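Ribonucleoside-diphosphate reductase (Pseudomonas aeruginosa, PDB 5IM3) probably catalyses the reduction of ribonucleoside diphosphates to deoxyribonucleotides, the precursors for DNA synthesis, and binds the allosteric effector dATP. Local coordinates at residues S573-V578 with R762-M767; I590-N595 with I870-S875; N652-P657 with A709-Q714; G721-D726 with P752-V757. All coordinates share one frame; numbering follows the deposited sequence.

Interaction 1: S573-V578 with R762-M767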
loop_
_atom_site.group_PDB
_atom_site.type_symbol
_atom_site.label_atom_id
_atom_site.label_comp_id
_atom_site.label_asym_id
_atom_site.label_seq_id
_atom_site.Cartn_x
_atom_site.Cartn_y
_atom_site.Cartn_z
ATOM N N SER A 573 45.762 5.369 -15.133
ATOM C CA SER A 573 46.771 5.143 -14.109
ATOM C C SER A 573 48.158 5.374 -14.702
ATOM O O SER A 573 48.466 4.829 -15.769
ATOM C CB SER A 573 46.662 3.725 -13.555
ATOM O OG SER A 573 47.694 3.461 -12.622
ATOM N N PRO A 574 49.017 6.174 -14.064
ATOM C CA PRO A 574 50.381 6.350 -14.591
ATOM C C PRO A 574 51.247 5.105 -14.489
ATOM O O PRO A 574 52.335 5.083 -15.082
ATOM C CB PRO A 574 50.951 7.486 -13.730
ATOM C CG PRO A 574 49.762 8.166 -13.140
ATOM C CD PRO A 574 48.745 7.092 -12.945
ATOM N N GLN A 575 50.808 4.076 -13.766
ATOM C CA GLN A 575 51.626 2.900 -13.489
ATOM C C GLN A 575 51.149 1.665 -14.251
ATOM O O GLN A 575 51.305 0.540 -13.773
ATOM C CB GLN A 575 51.644 2.628 -11.986
ATOM C CG GLN A 575 52.366 3.698 -11.173
ATOM C CD GLN A 575 53.863 3.696 -11.423
ATOM O OE1 GLN A 575 54.352 4.346 -12.347
ATOM N NE2 GLN A 575 54.599 2.957 -10.604
ATOM N N GLN A 576 50.569 1.857 -15.440
ATOM C CA GLN A 576 50.083 0.729 -16.228
ATOM C C GLN A 576 51.203 -0.207 -16.657
ATOM O O GLN A 576 50.938 -1.375 -16.957
ATOM C CB GLN A 576 49.352 1.225 -17.475
ATOM C CG GLN A 576 48.097 2.013 -17.189
ATOM C CD GLN A 576 47.580 2.746 -18.414
ATOM O OE1 GLN A 576 47.279 2.134 -19.439
ATOM N NE2 GLN A 576 47.476 4.066 -18.313
ATOM N N HIS A 577 52.440 0.280 -16.705
ATOM C CA HIS A 577 53.552 -0.499 -17.232
ATOM C C HIS A 577 54.094 -1.521 -16.243
ATOM O O HIS A 577 54.937 -2.341 -16.628
ATOM C CB HIS A 577 54.689 0.437 -17.649
ATOM C CG HIS A 577 55.331 1.154 -16.501
ATOM N ND1 HIS A 577 54.628 1.984 -15.655
ATOM C CD2 HIS A 577 56.611 1.163 -16.058
ATOM C CE1 HIS A 577 55.445 2.473 -14.741
ATOM N NE2 HIS A 577 56.655 1.992 -14.962
ATOM N N VAL A 578 53.641 -1.500 -14.993
ATOM C CA VAL A 578 54.266 -2.308 -13.955
ATOM C C VAL A 578 53.206 -2.962 -13.075
ATOM O O VAL A 578 53.538 -3.662 -12.113
ATOM C CB VAL A 578 55.239 -1.445 -13.126
ATOM C CG1 VAL A 578 54.483 -0.517 -12.180
ATOM C CG2 VAL A 578 56.233 -2.307 -12.370
ATOM N N ARG A 762 59.242 12.393 -8.784
ATOM C CA ARG A 762 59.525 11.685 -7.547
ATOM C C ARG A 762 58.409 10.739 -7.129
ATOM O O ARG A 762 58.655 9.840 -6.318
ATOM C CB ARG A 762 59.787 12.707 -6.431
ATOM C CG ARG A 762 60.066 12.133 -5.050
ATOM C CD ARG A 762 61.321 11.281 -5.016
ATOM N NE ARG A 762 61.638 10.871 -3.653
ATOM C CZ ARG A 762 62.629 10.053 -3.325
ATOM N NH1 ARG A 762 63.410 9.542 -4.266
ATOM N NH2 ARG A 762 62.837 9.744 -2.053
ATOM N N ASN A 763 57.201 10.904 -7.669
ATOM C CA ASN A 763 56.031 10.199 -7.164
ATOM C C ASN A 763 55.185 9.678 -8.318
ATOM O O ASN A 763 54.900 10.415 -9.267
ATOM C CB ASN A 763 55.196 11.124 -6.274
ATOM C CG ASN A 763 56.026 11.820 -5.215
ATOM O OD1 ASN A 763 56.419 12.978 -5.374
ATOM N ND2 ASN A 763 56.298 11.115 -4.125
ATOM N N SER A 764 54.772 8.410 -8.224
ATOM C CA SER A 764 53.969 7.800 -9.283
ATOM C C SER A 764 52.574 8.404 -9.349
ATOM O O SER A 764 52.001 8.520 -10.439
ATOM C CB SER A 764 53.872 6.287 -9.067
ATOM O OG SER A 764 53.278 5.990 -7.815
ATOM N N ASN A 765 52.011 8.773 -8.204
ATOM C CA ASN A 765 50.729 9.452 -8.127
ATOM C C ASN A 765 50.874 10.619 -7.161
ATOM O O ASN A 765 51.620 10.538 -6.180
ATOM C CB ASN A 765 49.607 8.502 -7.665
ATOM C CG ASN A 765 49.223 7.478 -8.728
ATOM O OD1 ASN A 765 48.260 7.672 -9.471
ATOM N ND2 ASN A 765 49.974 6.381 -8.797
ATOM N N ILE A 766 50.163 11.712 -7.448
ATOM C CA ILE A 766 50.319 12.967 -6.719
ATOM C C ILE A 766 49.049 13.344 -5.968
ATOM O O ILE A 766 49.098 13.721 -4.793
ATOM C CB ILE A 766 50.742 14.116 -7.660
ATOM C CG1 ILE A 766 51.841 13.688 -8.638
ATOM C CG2 ILE A 766 51.218 15.297 -6.829
ATOM C CD1 ILE A 766 53.180 13.501 -8.009
ATOM N N MET A 767 47.900 13.276 -6.637
ATOM C CA MET A 767 46.689 13.935 -6.170
ATOM C C MET A 767 45.566 12.940 -5.917
ATOM O O MET A 767 45.391 11.972 -6.662
ATOM C CB MET A 767 46.226 14.969 -7.188
ATOM C CG MET A 767 47.297 15.973 -7.550
ATOM S SD MET A 767 46.895 16.837 -9.066
ATOM C CE MET A 767 45.538 17.856 -8.495
#
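The backbones of S573-V578 and R762-M767 come nearest at P574 and S764, whose CA atoms are 6.6 Å apart; S573 to Q576 form a type I beta turn, and R762-M767 has no regular helix or strand. Both are connecting loops of the alpha-beta barrel domain of this class I reductase, the first between helix 566-571 and strand 600-608, the second between helices 751-757 and 773-779. No hydrogen bond spans the two, so shape does the work. The proline, well suited to the second position of such a turn, sets its ring carbons against polar atoms: CG of P574 is 3.5 Å from S764 O, a carbonyl already bound by W718 NE1, and CD of P574 is 3.6 Å from N765 OD1. Q575 meets the serine differently. Its chain turns at chi2 (-69°), which bends the amide so that one face is turned to S764, whose CB sits almost directly above the amide carbon CD of Q575, at 3.5 Å. A small residue is what this place asks for, since the methylene rests on the amide face. Neither polar group depends on the other for its bonds: the glutamine amide is held by Y710 OH at OE1 and T712 OG1 at NE2, while S764 OG bonds to H655 O. Those outside bonds probably fix the rotation of the amide. Within the turn, Q576 NE2 donates to S573 O over 2.8 Å at 161°, the acceptor lying in the amide plane of Q576.

Interaction 2: I590-N595 with I870-S875; sequences ITLNTN and IDQAQS
Neither I590-N595 nor I870-S875 is helix or strand; their backbones approach most closely at T591 and Q872, with CA atoms 5.3 Å apart. Across this gap Q872 supplies the bond that joins them. Its amide oxygen OE1 accepts from T591 N at 3.1 Å, nearly straight at 163°, with the N-H lying in the carbonyl plane and directed at a lone pair. With CG anti to the carbonyl carbon (chi1 -55°) and the chain extended beyond it, the glutamine is long enough to reach the backbone, a task for which a neutral amide suits a buried site. Hydrocarbon also touches the same oxygen: I590 lies alongside the glutamine, with its CG2 3.3 Å from Q872 OE1, and L592 CD2 is 3.7 Å from it. The bond to T591 N gives this buried oxygen a polar partner among these apolar atoms. The side chains of T591 and Q872 run antiparallel, bringing T591 OG1 3.3 Å from Q872 CA. That hydroxyl also binds a water at 2.8 Å from OG1, which reaches D871 O through a weak bond only. A873, small enough to face the threonine methyl, adds a loose apolar touch. I590 also packs on L375, L604 and C602, the last in a disulfide with C373. Loop 590-595 thus runs against barrel strands 373-377 and 600-608. Just before it, S584-E589 match the family's finger loop in sequence, and S875 OG bonds to C587 O; I590-N595 probably leads from that loop to strand 600-608 of the ten-stranded alpha-beta barrel.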
loop_
_atom_site.group_PDB
_atom_site.type_symbol
_atom_site.label_atom_id
_atom_site.label_comp_id
_atom_site.label_asym_id
_atom_site.label_seq_id
_atom_site.Cartn_x
_atom_site.Cartn_y
_atom_site.Cartn_z
ATOM N N ILE A 590 41.351 6.471 -4.203
ATOM C CA ILE A 590 42.708 6.000 -4.456
ATOM C C ILE A 590 42.668 4.958 -5.566
ATOM O O ILE A 590 41.778 4.102 -5.594
ATOM C CB ILE A 590 43.331 5.419 -3.172
ATOM C CG1 ILE A 590 43.320 6.472 -2.058
ATOM C CG2 ILE A 590 44.740 4.918 -3.433
ATOM C CD1 ILE A 590 44.111 7.734 -2.379
ATOM N N THR A 591 43.649 5.030 -6.482
ATOM C CA THR A 591 43.736 4.095 -7.610
ATOM C C THR A 591 45.208 3.705 -7.771
ATOM O O THR A 591 45.938 4.274 -8.586
ATOM C CB THR A 591 43.166 4.695 -8.898
ATOM O OG1 THR A 591 43.841 5.920 -9.204
ATOM C CG2 THR A 591 41.676 4.965 -8.758
ATOM N N LEU A 592 45.634 2.718 -6.985
ATOM C CA LEU A 592 47.010 2.243 -6.978
ATOM C C LEU A 592 47.055 0.750 -7.286
ATOM O O LEU A 592 46.102 0.014 -7.012
ATOM C CB LEU A 592 47.673 2.512 -5.622
ATOM C CG LEU A 592 47.762 3.974 -5.178
ATOM C CD1 LEU A 592 48.284 4.058 -3.750
ATOM C CD2 LEU A 592 48.647 4.778 -6.118
ATOM N N ASN A 593 48.179 0.310 -7.850
ATOM C CA ASN A 593 48.362 -1.093 -8.199
ATOM C C ASN A 593 48.538 -1.958 -6.955
ATOM O O ASN A 593 49.064 -1.519 -5.930
ATOM C CB ASN A 593 49.584 -1.271 -9.100
ATOM C CG ASN A 593 49.409 -0.636 -10.462
ATOM O OD1 ASN A 593 48.298 -0.303 -10.871
ATOM N ND2 ASN A 593 50.515 -0.473 -11.180
ATOM N N THR A 594 48.107 -3.214 -7.066
ATOM C CA THR A 594 48.334 -4.213 -6.032
ATOM C C THR A 594 48.742 -5.525 -6.683
ATOM O O THR A 594 48.426 -5.782 -7.847
ATOM C CB THR A 594 47.086 -4.441 -5.165
ATOM O OG1 THR A 594 45.941 -4.632 -6.006
ATOM C CG2 THR A 594 46.850 -3.251 -4.245
ATOM N N ASN A 595 49.458 -6.352 -5.927
ATOM C CA ASN A 595 49.754 -7.705 -6.378
ATOM C C ASN A 595 50.211 -8.536 -5.184
ATOM O O ASN A 595 50.120 -8.109 -4.029
ATOM C CB ASN A 595 50.794 -7.705 -7.509
ATOM C CG ASN A 595 52.146 -7.166 -7.075
ATOM O OD1 ASN A 595 52.671 -7.526 -6.017
ATOM N ND2 ASN A 595 52.723 -6.307 -7.905
ATOM N N ILE A 870 43.387 15.263 -11.933
ATOM C CA ILE A 870 43.789 14.390 -10.842
ATOM C C ILE A 870 44.228 13.054 -11.429
ATOM O O ILE A 870 43.541 12.487 -12.290
ATOM C CB ILE A 870 42.635 14.215 -9.839
ATOM C CG1 ILE A 870 42.252 15.577 -9.246
ATOM C CG2 ILE A 870 43.008 13.231 -8.737
ATOM C CD1 ILE A 870 40.980 15.569 -8.424
ATOM N N ASP A 871 45.384 12.555 -10.981
ATOM C CA ASP A 871 45.863 11.268 -11.479
ATOM C C ASP A 871 45.192 10.092 -10.778
ATOM O O ASP A 871 45.055 9.026 -11.382
ATOM C CB ASP A 871 47.389 11.161 -11.354
ATOM C CG ASP A 871 47.922 11.713 -10.045
ATOM O OD1 ASP A 871 47.119 12.023 -9.143
ATOM O OD2 ASP A 871 49.156 11.838 -9.921
ATOM N N GLN A 872 44.756 10.257 -9.536
ATOM C CA GLN A 872 43.977 9.243 -8.835
ATOM C C GLN A 872 42.492 9.590 -8.969
ATOM O O GLN A 872 42.053 9.820 -10.099
ATOM C CB GLN A 872 44.482 9.110 -7.399
ATOM C CG GLN A 872 45.969 8.832 -7.281
ATOM C CD GLN A 872 46.332 8.191 -5.956
ATOM O OE1 GLN A 872 45.803 7.138 -5.595
ATOM N NE2 GLN A 872 47.233 8.827 -5.221
ATOM N N ALA A 873 41.706 9.637 -7.899
ATOM C CA ALA A 873 40.269 9.880 -7.997
ATOM C C ALA A 873 39.873 10.871 -6.905
ATOM O O ALA A 873 40.707 11.607 -6.365
ATOM C CB ALA A 873 39.504 8.551 -7.919
ATOM N N GLN A 874 38.581 10.910 -6.576
ATOM C CA GLN A 874 38.076 11.799 -5.538
ATOM C C GLN A 874 36.837 11.186 -4.903
ATOM O O GLN A 874 35.979 10.637 -5.602
ATOM C CB GLN A 874 37.749 13.189 -6.106
ATOM C CG GLN A 874 36.812 13.178 -7.298
ATOM C CD GLN A 874 36.791 14.503 -8.039
ATOM O OE1 GLN A 874 36.490 15.551 -7.464
ATOM N NE2 GLN A 874 37.120 14.462 -9.326
ATOM N N SER A 875 36.756 11.280 -3.577
ATOM C CA SER A 875 35.592 10.783 -2.850
ATOM C C SER A 875 34.397 11.689 -3.115
ATOM O O SER A 875 34.406 12.867 -2.736
ATOM C CB SER A 875 35.892 10.715 -1.357
ATOM O OG SER A 875 36.983 9.856 -1.107
HETATM O O HOH W 1 43.590 6.124 -11.987
#

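Interaction 3: N652-P657 with A709-Q714; sequences NFKHRP and AYQTFQ
The C-terminal end of helix 646-655 meets the loop that follows helix 679-707, in the barrel domain: K654, H655 and R656 touch Y710, Q711 and T712. R656, the first residue past the helix, has positive phi and turns the chain away toward P657; the carbonyls of K654 and H655 face Y710. H655 O lies over one face of the Y710 ring, 3.5 Å above its plane and toward the rim, and K654 O stands at the ring edge, 3.8 Å from Y710 CD2. F713 CA covers the opposite face, so the ring is sandwiched between the helix end and its own chain. Setting CG between the backbone N and the carbonyl carbon (chi1 61°) folds the tyrosine into this slot, while its OH bonds to Q575 OE1. One hydrogen bond crosses the contact: H655 ND1 and T712 OG1, 2.9 Å apart, with the hydroxyl at the ring edge. Either may donate, and threonine, able to give or take the proton, serves well; the same hydroxyl also bonds to Q575 NE2. Alongside, R656 CG brushes Y710 CB at 4.1 Å, its guanidinium being engaged by D635 and D639. Because H655 NE2 also bonds to E598 OE2, both nitrogens have partners, which probably holds the ring's orientation. A proton on NE2 is likely toward E598; a neutral ring would then accept at ND1 from T712, whereas a charged ring would donate there.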
loop_
_atom_site.group_PDB
_atom_site.type_symbol
_atom_site.label_atom_id
_atom_site.label_comp_id
_atom_site.label_asym_id
_atom_site.label_seq_id
_atom_site.Cartn_x
_atom_site.Cartn_y
_atom_site.Cartn_z
ATOM N N ASN A 652 55.373 1.191 -1.340
ATOM C CA ASN A 652 55.617 2.603 -1.075
ATOM C C ASN A 652 57.017 3.007 -1.519
ATOM O O ASN A 652 57.189 4.048 -2.159
ATOM C CB ASN A 652 55.415 2.902 0.410
ATOM C CG ASN A 652 54.239 3.824 0.670
ATOM O OD1 ASN A 652 53.388 4.038 -0.196
ATOM N ND2 ASN A 652 54.181 4.367 1.878
ATOM N N PHE A 653 58.023 2.179 -1.218
ATOM C CA PHE A 653 59.395 2.494 -1.611
ATOM C C PHE A 653 59.590 2.389 -3.117
ATOM O O PHE A 653 60.372 3.154 -3.692
ATOM C CB PHE A 653 60.382 1.562 -0.902
ATOM C CG PHE A 653 60.609 1.884 0.556
ATOM C CD1 PHE A 653 59.834 2.826 1.215
ATOM C CD2 PHE A 653 61.619 1.245 1.263
ATOM C CE1 PHE A 653 60.056 3.116 2.551
ATOM C CE2 PHE A 653 61.843 1.531 2.598
ATOM C CZ PHE A 653 61.062 2.467 3.243
ATOM N N LYS A 654 58.896 1.453 -3.772
ATOM C CA LYS A 654 59.082 1.252 -5.207
ATOM C C LYS A 654 58.490 2.404 -6.008
ATOM O O LYS A 654 59.124 2.919 -6.936
ATOM C CB LYS A 654 58.442 -0.070 -5.637
ATOM C CG LYS A 654 59.412 -1.216 -5.884
ATOM C CD LYS A 654 58.652 -2.533 -6.019
ATOM C CE LYS A 654 59.525 -3.645 -6.565
ATOM N NZ LYS A 654 59.753 -3.515 -8.033
ATOM N N HIS A 655 57.270 2.823 -5.660
ATOM C CA HIS A 655 56.483 3.722 -6.495
ATOM C C HIS A 655 56.252 5.094 -5.883
ATOM O O HIS A 655 55.954 6.037 -6.623
ATOM C CB HIS A 655 55.118 3.088 -6.802
ATOM C CG HIS A 655 55.200 1.649 -7.203
ATOM N ND1 HIS A 655 55.946 1.220 -8.279
ATOM C CD2 HIS A 655 54.634 0.540 -6.670
ATOM C CE1 HIS A 655 55.835 -0.093 -8.393
ATOM N NE2 HIS A 655 55.044 -0.529 -7.428
ATOM N N ARG A 656 56.362 5.223 -4.568
ATOM C CA ARG A 656 56.231 6.500 -3.876
ATOM C C ARG A 656 54.994 7.290 -4.307
ATOM O O ARG A 656 55.105 8.450 -4.720
ATOM C CB ARG A 656 57.487 7.343 -4.063
ATOM C CG ARG A 656 58.801 6.622 -3.761
ATOM C CD ARG A 656 59.955 7.615 -3.633
ATOM N NE ARG A 656 59.781 8.473 -2.462
ATOM C CZ ARG A 656 60.239 8.186 -1.246
ATOM N NH1 ARG A 656 60.922 7.069 -1.031
ATOM N NH2 ARG A 656 60.020 9.021 -0.241
ATOM N N PRO A 657 53.804 6.704 -4.213
ATOM C CA PRO A 657 52.591 7.488 -4.451
ATOM C C PRO A 657 52.231 8.332 -3.242
ATOM O O PRO A 657 52.459 7.950 -2.093
ATOM C CB PRO A 657 51.525 6.417 -4.709
ATOM C CG PRO A 657 51.978 5.263 -3.889
ATOM C CD PRO A 657 53.488 5.291 -3.924
ATOM N N ALA A 709 64.219 10.175 -9.227
ATOM C CA ALA A 709 62.901 9.659 -9.551
ATOM C C ALA A 709 62.682 8.309 -8.871
ATOM O O ALA A 709 63.629 7.607 -8.503
ATOM C CB ALA A 709 62.739 9.523 -11.065
ATOM N N TYR A 710 61.412 7.950 -8.694
ATOM C CA TYR A 710 61.100 6.668 -8.081
ATOM C C TYR A 710 61.542 5.526 -8.994
ATOM O O TYR A 710 61.707 5.693 -10.205
ATOM C CB TYR A 710 59.606 6.564 -7.749
ATOM C CG TYR A 710 58.646 6.659 -8.921
ATOM C CD1 TYR A 710 58.280 7.892 -9.448
ATOM C CD2 TYR A 710 58.074 5.516 -9.473
ATOM C CE1 TYR A 710 57.393 7.984 -10.509
ATOM C CE2 TYR A 710 57.186 5.598 -10.533
ATOM C CZ TYR A 710 56.847 6.835 -11.046
ATOM O OH TYR A 710 55.961 6.923 -12.097
ATOM N N GLN A 711 61.749 4.355 -8.383
ATOM C CA GLN A 711 62.361 3.229 -9.088
ATOM C C GLN A 711 61.703 2.982 -10.439
ATOM O O GLN A 711 62.382 2.867 -11.466
ATOM C CB GLN A 711 62.273 1.959 -8.237
ATOM C CG GLN A 711 63.205 1.907 -7.038
ATOM C CD GLN A 711 63.195 0.541 -6.372
ATOM O OE1 GLN A 711 63.166 -0.492 -7.045
ATOM N NE2 GLN A 711 63.208 0.530 -5.045
ATOM N N THR A 712 60.379 2.889 -10.459
ATOM C CA THR A 712 59.660 2.446 -11.643
ATOM C C THR A 712 59.200 3.599 -12.521
ATOM O O THR A 712 58.258 3.428 -13.304
ATOM C CB THR A 712 58.461 1.590 -11.232
ATOM O OG1 THR A 712 57.563 2.373 -10.441
ATOM C CG2 THR A 712 58.923 0.378 -10.422
ATOM N N PHE A 713 59.846 4.765 -12.417
ATOM C CA PHE A 713 59.459 5.897 -13.255
ATOM C C PHE A 713 59.554 5.546 -14.733
ATOM O O PHE A 713 58.686 5.931 -15.526
ATOM C CB PHE A 713 60.332 7.114 -12.955
ATOM C CG PHE A 713 60.239 8.186 -14.006
ATOM C CD1 PHE A 713 59.189 9.088 -14.003
ATOM C CD2 PHE A 713 61.190 8.276 -15.010
ATOM C CE1 PHE A 713 59.092 10.067 -14.977
ATOM C CE2 PHE A 713 61.097 9.251 -15.987
ATOM C CZ PHE A 713 60.045 10.146 -15.971
ATOM N N GLN A 714 60.605 4.825 -15.123
ATOM C CA GLN A 714 60.806 4.481 -16.524
ATOM C C GLN A 714 59.664 3.598 -17.018
ATOM O O GLN A 714 59.462 2.486 -16.518
ATOM C CB GLN A 714 62.155 3.781 -16.696
ATOM C CG GLN A 714 63.353 4.661 -16.315
ATOM C CD GLN A 714 64.671 3.899 -16.259
ATOM O OE1 GLN A 714 64.725 2.700 -16.544
ATOM N NE2 GLN A 714 65.745 4.597 -15.888
#

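Interaction 4: G721-D726 with P752-V757; sequences GILPID and PLRERV
A salt bridge joins R754 of helix 751-757 to D726, near the start of helix 724-735. R754 presents its NE/NH2 edge, yet both nitrogens settle on one oxygen: R754 NE and NH2 each lie 2.9 Å from D726 OD2. Neither bond is quite straight, NH2 making an angle of 144°, and the carboxylate plane is turned 55° from the guanidinium, whose own plane nevertheless holds the acceptor. Two anti torsions carry the arginine straight out of its helix before chi3 (-71°) bends the end round to the aspartate.

Among the hydrogen bonds, D726 OD2 has a third donor, L723 N, at 3.3 Å. L723 is the N-cap and D726 the third residue of the helix, so this is the N3 half of a capping box, made through the anti lone pair while the arginine comes from the syn side.

Apolar contacts complete the join. L723 CD1 lies 4.0 Å above one guanidinium face, and its sister CD2 meets V757 CG1 at 3.8 Å, an apolar contact between two buried branched side chains; W750 and W718 lie against L723 and V757 respectively. I725 CG2 touches the edge at R754 NH2. G721 is in a positive-phi conformation that glycine adopts easily, and its carbonyl oxygen comes 3.2 Å from R754 CD, at the guanidinium edge; with no side chain, G721 also leaves room for R754 CG, which a CB would crowd.

Three N-H groups converging on one oxygen probably stabilise the ionised carboxylate, and they tie the cap of one helix to the flank of the other.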
loop_
_atom_site.group_PDB
_atom_site.type_symbol
_atom_site.label_atom_id
_atom_site.label_comp_id
_atom_site.label_asym_id
_atom_site.label_seq_id
_atom_site.Cartn_x
_atom_site.Cartn_y
_atom_site.Cartn_z
ATOM N N GLY A 721 55.188 11.451 -21.343
ATOM C CA GLY A 721 54.611 12.770 -21.505
ATOM C C GLY A 721 53.101 12.771 -21.559
ATOM O O GLY A 721 52.510 13.667 -22.169
ATOM N N ILE A 722 52.457 11.785 -20.943
ATOM C CA ILE A 722 51.004 11.686 -20.909
ATOM C C ILE A 722 50.570 12.112 -19.512
ATOM O O ILE A 722 50.636 11.329 -18.560
ATOM C CB ILE A 722 50.517 10.278 -21.255
ATOM C CG1 ILE A 722 51.014 9.880 -22.646
ATOM C CG2 ILE A 722 48.993 10.215 -21.195
ATOM C CD1 ILE A 722 50.703 8.445 -23.027
ATOM N N LEU A 723 50.133 13.364 -19.391
ATOM C CA LEU A 723 49.669 13.927 -18.133
ATOM C C LEU A 723 48.197 13.583 -17.947
ATOM O O LEU A 723 47.587 12.989 -18.845
ATOM C CB LEU A 723 49.883 15.443 -18.120
ATOM C CG LEU A 723 51.273 15.905 -18.556
ATOM C CD1 LEU A 723 51.398 17.415 -18.466
ATOM C CD2 LEU A 723 52.346 15.238 -17.723
ATOM N N PRO A 724 47.593 13.915 -16.800
ATOM C CA PRO A 724 46.160 13.615 -16.631
ATOM C C PRO A 724 45.285 14.198 -17.726
ATOM O O PRO A 724 44.356 13.526 -18.190
ATOM C CB PRO A 724 45.847 14.220 -15.255
ATOM C CG PRO A 724 47.123 14.099 -14.513
ATOM C CD PRO A 724 48.211 14.342 -15.533
ATOM N N ILE A 725 45.553 15.432 -18.160
ATOM C CA ILE A 725 44.741 16.026 -19.218
ATOM C C ILE A 725 44.828 15.192 -20.487
ATOM O O ILE A 725 43.851 15.088 -21.241
ATOM C CB ILE A 725 45.172 17.487 -19.468
ATOM C CG1 ILE A 725 44.215 18.175 -20.449
ATOM C CG2 ILE A 725 46.609 17.549 -19.981
ATOM C CD1 ILE A 725 42.793 18.315 -19.932
ATOM N N ASP A 726 45.988 14.587 -20.748
ATOM C CA ASP A 726 46.133 13.690 -21.888
ATOM C C ASP A 726 45.479 12.337 -21.634
ATOM O O ASP A 726 44.983 11.710 -22.576
ATOM C CB ASP A 726 47.615 13.512 -22.222
ATOM C CG ASP A 726 48.285 14.820 -22.605
ATOM O OD1 ASP A 726 47.725 15.550 -23.449
ATOM O OD2 ASP A 726 49.368 15.121 -22.060
ATOM N N PRO A 752 55.606 23.072 -21.706
ATOM C CA PRO A 752 56.915 23.063 -21.034
ATOM C C PRO A 752 56.988 22.079 -19.883
ATOM O O PRO A 752 58.030 21.439 -19.686
ATOM C CB PRO A 752 57.074 24.513 -20.552
ATOM C CG PRO A 752 56.126 25.307 -21.388
ATOM C CD PRO A 752 54.966 24.397 -21.632
ATOM N N LEU A 753 55.912 21.943 -19.104
ATOM C CA LEU A 753 55.918 20.985 -18.005
ATOM C C LEU A 753 55.836 19.551 -18.515
ATOM O O LEU A 753 56.419 18.645 -17.908
ATOM C CB LEU A 753 54.764 21.278 -17.047
ATOM C CG LEU A 753 54.739 20.452 -15.759
ATOM C CD1 LEU A 753 55.998 20.689 -14.934
ATOM C CD2 LEU A 753 53.495 20.773 -14.941
ATOM N N ARG A 754 55.124 19.324 -19.621
ATOM C CA ARG A 754 55.094 17.999 -20.229
ATOM C C ARG A 754 56.479 17.548 -20.675
ATOM O O ARG A 754 56.701 16.344 -20.847
ATOM C CB ARG A 754 54.129 17.990 -21.420
ATOM C CG ARG A 754 53.980 16.631 -22.102
ATOM C CD ARG A 754 52.974 16.675 -23.245
ATOM N NE ARG A 754 51.600 16.812 -22.763
ATOM C CZ ARG A 754 50.936 17.962 -22.676
ATOM N NH1 ARG A 754 51.505 19.103 -23.041
ATOM N NH2 ARG A 754 49.689 17.972 -22.223
ATOM N N GLU A 755 57.415 18.482 -20.859
ATOM C CA GLU A 755 58.774 18.115 -21.236
ATOM C C GLU A 755 59.599 17.737 -20.012
ATOM O O GLU A 755 60.282 16.707 -20.009
ATOM C CB GLU A 755 59.435 19.267 -21.993
ATOM C CG GLU A 755 60.767 18.910 -22.637
ATOM C CD GLU A 755 61.465 20.115 -23.235
ATOM O OE1 GLU A 755 61.283 21.233 -22.706
ATOM O OE2 GLU A 755 62.193 19.947 -24.235
ATOM N N ARG A 756 59.545 18.558 -18.957
ATOM C CA ARG A 756 60.354 18.288 -17.772
ATOM C C ARG A 756 59.920 17.010 -17.071
ATOM O O ARG A 756 60.747 16.343 -16.438
ATOM C CB ARG A 756 60.289 19.463 -16.795
ATOM C CG ARG A 756 61.018 19.193 -15.474
ATOM C CD ARG A 756 61.660 20.447 -14.896
ATOM N NE ARG A 756 60.757 21.200 -14.027
ATOM C CZ ARG A 756 60.896 21.332 -12.709
ATOM N NH1 ARG A 756 61.906 20.767 -12.059
ATOM N NH2 ARG A 756 60.012 22.051 -12.031
ATOM N N VAL A 757 58.638 16.657 -17.161
ATOM C CA VAL A 757 58.162 15.454 -16.486
ATOM C C VAL A 757 58.820 14.218 -17.083
ATOM O O VAL A 757 59.153 13.267 -16.366
ATOM C CB VAL A 757 56.627 15.370 -16.558
ATOM C CG1 VAL A 757 56.162 15.307 -18.000
ATOM C CG2 VAL A 757 56.125 14.164 -15.794
#

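In the fold
All four contacts lie in the barrel domain, on the same side of the chain's centre. Interaction 1 is central: its centre is about 8 Å from that of interaction 3, 9 Å from interaction 2 and 13 Å from interaction 4, whereas the centres of interactions 2 and 4 are about 19 Å apart. Along the chain, interactions 1 and 2 interleave, since 573-578 and 590-595 are followed much later by 762-767 and 870-875. Interactions 3 and 4 follow one another in the chain between 590-595 and 762-767. Probable hydrogen bonds link interactions 1 and 2 (Q575 O with N593 ND2) and 1 and 3 (H577 NE2 with T712 O). The loops before strand 600-608 are thereby packed against the helices and loops that follow it.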